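Local coordinates for lysyl oxidase (PDB 1W7C), which oxidises primary amines, probably including peptidyl lysine side chains, to aldehydes with the help of copper and a topaquinone cofactor built from its own chain, at residues A[332-338]-A[493-499]. Residues are numbered along the deposited sequence; the frame is centred on the assembly and turned at random.
Sequences VYELSLQ and NYKVDLD. With CA (calcium ion), chain D.
Ser336 and Lys495 form a hydrogen-bonded antiparallel pair, Ser336 N to Lys495 O at 3.0 Å and Lys495 N to Ser336 O at 2.9 Å, between strands whose directions differ by 159°. Gln338 N on Asn493 O extends the ladder at one end; at the other, Tyr333 N reaches Asp497 O where segment 332-338 turns a corner. Glu334 and Lys495 share a face with Ser336. Both side chains are extended, CG anti to the backbone N, and Lys495 NZ meets Glu334 OE2 from above the carboxylate plane, 2.8 Å away, in a salt bridge. Ser336 OG donates to Glu334 OE1, and a water donates to both Glu334 OE2 and Asp497 OD2, so both oxygens of Glu334 are gripped. In place of Glu334, a glutamine would probably leave the Lys495 ammonium without its carboxylate mate in this buried layer. On the other face Leu337 CD1 sits over the Tyr494 ring, 4.0 Å from its centroid and 15° off the normal, a CH-pi contact; Leu335 CD1 packs on Val496 CG2 at 3.9 Å. Strand 493-498 of the beta-rich copper amine oxidase enzyme domain ends in a calcium site: Asp497 OD1, Leu498 O, Asp499 OD1 and a water bind the ion, while Lys65 bridges to both aspartates. Strand 318-326 flanks segment 332-338, strands 440-446 and 452-458 cover the Leu335–Tyr494 face, and neighbouring strand 642-654 supplies the remaining calcium ligands, Asp643 OD1 and Ile644 O.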
loop_
_atom_site.group_PDB
_atom_site.type_symbol
_atom_site.label_atom_id
_atom_site.label_comp_id
_atom_site.label_asym_id
_atom_site.label_seq_id
_atom_site.Cartn_x
_atom_site.Cartn_y
_atom_site.Cartn_z
ATOM N N VAL A 332 9.556 -19.495 7.199
ATOM C CA VAL A 332 9.716 -18.631 8.386
ATOM C C VAL A 332 9.521 -19.514 9.635
ATOM O O VAL A 332 8.475 -20.124 9.811
ATOM C CB VAL A 332 8.660 -17.481 8.409
ATOM C CG1 VAL A 332 8.736 -16.710 9.741
ATOM C CG2 VAL A 332 8.804 -16.566 7.227
ATOM N N TYR A 333 10.540 -19.534 10.491
ATOM C CA TYR A 333 10.447 -20.264 11.739
ATOM C C TYR A 333 9.489 -19.583 12.723
ATOM O O TYR A 333 8.631 -20.233 13.309
ATOM C CB TYR A 333 11.833 -20.495 12.372
ATOM C CG TYR A 333 11.668 -21.114 13.767
ATOM C CD1 TYR A 333 11.285 -22.432 13.908
ATOM C CD2 TYR A 333 11.860 -20.358 14.922
ATOM C CE1 TYR A 333 11.049 -22.975 15.166
ATOM C CE2 TYR A 333 11.640 -20.878 16.176
ATOM C CZ TYR A 333 11.232 -22.201 16.288
ATOM O OH TYR A 333 10.968 -22.732 17.514
ATOM N N GLU A 334 9.666 -18.267 12.868
ATOM C CA GLU A 334 8.885 -17.444 13.789
ATOM C C GLU A 334 8.594 -16.113 13.139
ATOM O O GLU A 334 9.520 -15.482 12.628
ATOM C CB GLU A 334 9.693 -17.198 15.074
ATOM C CG GLU A 334 8.984 -16.287 16.073
ATOM C CD GLU A 334 9.733 -16.011 17.362
ATOM O OE1 GLU A 334 9.179 -15.241 18.170
ATOM O OE2 GLU A 334 10.861 -16.547 17.571
ATOM N N LEU A 335 7.321 -15.720 13.202
ATOM C CA LEU A 335 6.913 -14.363 12.823
ATOM C C LEU A 335 6.149 -13.828 14.021
ATOM O O LEU A 335 5.092 -14.362 14.352
ATOM C CB LEU A 335 6.037 -14.394 11.553
ATOM C CG LEU A 335 5.382 -13.063 11.166
ATOM C CD1 LEU A 335 6.427 -11.999 10.882
ATOM C CD2 LEU A 335 4.508 -13.252 9.958
ATOM N N SER A 336 6.624 -12.780 14.647
ATOM C CA SER A 336 5.965 -12.341 15.876
ATOM C C SER A 336 6.136 -10.829 16.060
ATOM O O SER A 336 7.241 -10.299 16.138
ATOM C CB SER A 336 6.531 -13.073 17.095
ATOM O OG SER A 336 7.938 -12.957 17.138
ATOM N N LEU A 337 5.007 -10.145 16.162
ATOM C CA LEU A 337 5.024 -8.768 16.659
ATOM C C LEU A 337 5.709 -8.745 18.018
ATOM O O LEU A 337 5.406 -9.576 18.889
ATOM C CB LEU A 337 3.590 -8.274 16.794
ATOM C CG LEU A 337 3.437 -6.869 17.387
ATOM C CD1 LEU A 337 3.935 -5.794 16.441
ATOM C CD2 LEU A 337 2.004 -6.644 17.796
ATOM N N GLN A 338 6.567 -7.754 18.216
ATOM C CA GLN A 338 7.376 -7.649 19.415
ATOM C C GLN A 338 7.005 -6.509 20.342
ATOM O O GLN A 338 7.113 -6.636 21.553
ATOM C CB GLN A 338 8.846 -7.445 19.011
ATOM C CG GLN A 338 9.401 -8.670 18.370
ATOM C CD GLN A 338 9.583 -9.792 19.333
ATOM O OE1 GLN A 338 10.161 -9.610 20.404
ATOM N NE2 GLN A 338 9.070 -10.958 18.969
ATOM N N ASN A 493 7.547 -3.209 15.942
ATOM C CA ASN A 493 8.657 -4.100 15.607
ATOM C C ASN A 493 8.125 -5.505 15.402
ATOM O O ASN A 493 7.392 -6.018 16.246
ATOM C CB ASN A 493 9.695 -4.117 16.728
ATOM C CG ASN A 493 10.936 -4.864 16.360
ATOM O OD1 ASN A 493 11.234 -5.903 16.957
ATOM N ND2 ASN A 493 11.722 -4.323 15.409
ATOM N N TYR A 494 8.538 -6.124 14.294
ATOM C CA TYR A 494 8.245 -7.524 14.025
ATOM C C TYR A 494 9.538 -8.336 13.944
ATOM O O TYR A 494 10.472 -7.994 13.242
ATOM C CB TYR A 494 7.515 -7.661 12.696
ATOM C CG TYR A 494 6.109 -7.075 12.664
ATOM C CD1 TYR A 494 5.932 -5.715 12.455
ATOM C CD2 TYR A 494 4.992 -7.860 12.822
ATOM C CE1 TYR A 494 4.653 -5.169 12.440
ATOM C CE2 TYR A 494 3.741 -7.342 12.796
ATOM C CZ TYR A 494 3.574 -5.984 12.593
ATOM O OH TYR A 494 2.302 -5.451 12.526
ATOM N N LYS A 495 9.554 -9.459 14.651
ATOM C CA LYS A 495 10.617 -10.447 14.522
ATOM C C LYS A 495 10.261 -11.357 13.354
ATOM O O LYS A 495 9.230 -12.049 13.396
ATOM C CB LYS A 495 10.754 -11.249 15.806
ATOM C CG LYS A 495 11.934 -12.183 15.826
ATOM C CD LYS A 495 11.898 -13.034 17.094
ATOM C CE LYS A 495 13.143 -13.927 17.251
ATOM N NZ LYS A 495 12.953 -14.828 18.442
ATOM N N VAL A 496 11.064 -11.323 12.296
ATOM C CA VAL A 496 10.801 -12.068 11.080
ATOM C C VAL A 496 11.970 -13.029 10.891
ATOM O O VAL A 496 13.000 -12.697 10.276
ATOM C CB VAL A 496 10.661 -11.108 9.855
ATOM C CG1 VAL A 496 10.292 -11.874 8.607
ATOM C CG2 VAL A 496 9.631 -10.004 10.100
ATOM N N ASP A 497 11.832 -14.222 11.442
ATOM C CA ASP A 497 12.899 -15.206 11.397
ATOM C C ASP A 497 12.699 -16.070 10.156
ATOM O O ASP A 497 12.300 -17.232 10.195
ATOM C CB ASP A 497 12.941 -16.009 12.687
ATOM C CG ASP A 497 14.040 -17.005 12.725
ATOM O OD1 ASP A 497 14.963 -16.950 11.839
ATOM O OD2 ASP A 497 14.062 -17.862 13.650
ATOM N N LEU A 498 13.053 -15.473 9.027
ATOM C CA LEU A 498 13.098 -16.150 7.732
ATOM C C LEU A 498 14.189 -17.211 7.818
ATOM O O LEU A 498 15.287 -16.908 8.290
ATOM C CB LEU A 498 13.422 -15.135 6.598
ATOM C CG LEU A 498 12.189 -14.397 6.062
ATOM C CD1 LEU A 498 12.608 -13.013 5.524
ATOM C CD2 LEU A 498 11.504 -15.192 4.990
ATOM N N ASP A 499 13.916 -18.380 7.267
ATOM C CA ASP A 499 14.882 -19.465 7.125
ATOM C C ASP A 499 14.709 -19.945 5.664
ATOM O O ASP A 499 13.931 -20.872 5.381
ATOM C CB ASP A 499 14.574 -20.641 8.065
ATOM C CG ASP A 499 14.979 -20.422 9.501
ATOM O OD1 ASP A 499 15.678 -19.445 9.855
ATOM O OD2 ASP A 499 14.575 -21.298 10.347
HETATM CA CA CA D . 16.521 -17.368 10.232
HETATM O O HOH W 1 13.278 -17.303 16.297
HETATM O O HOH W 2 18.151 -17.726 8.476
#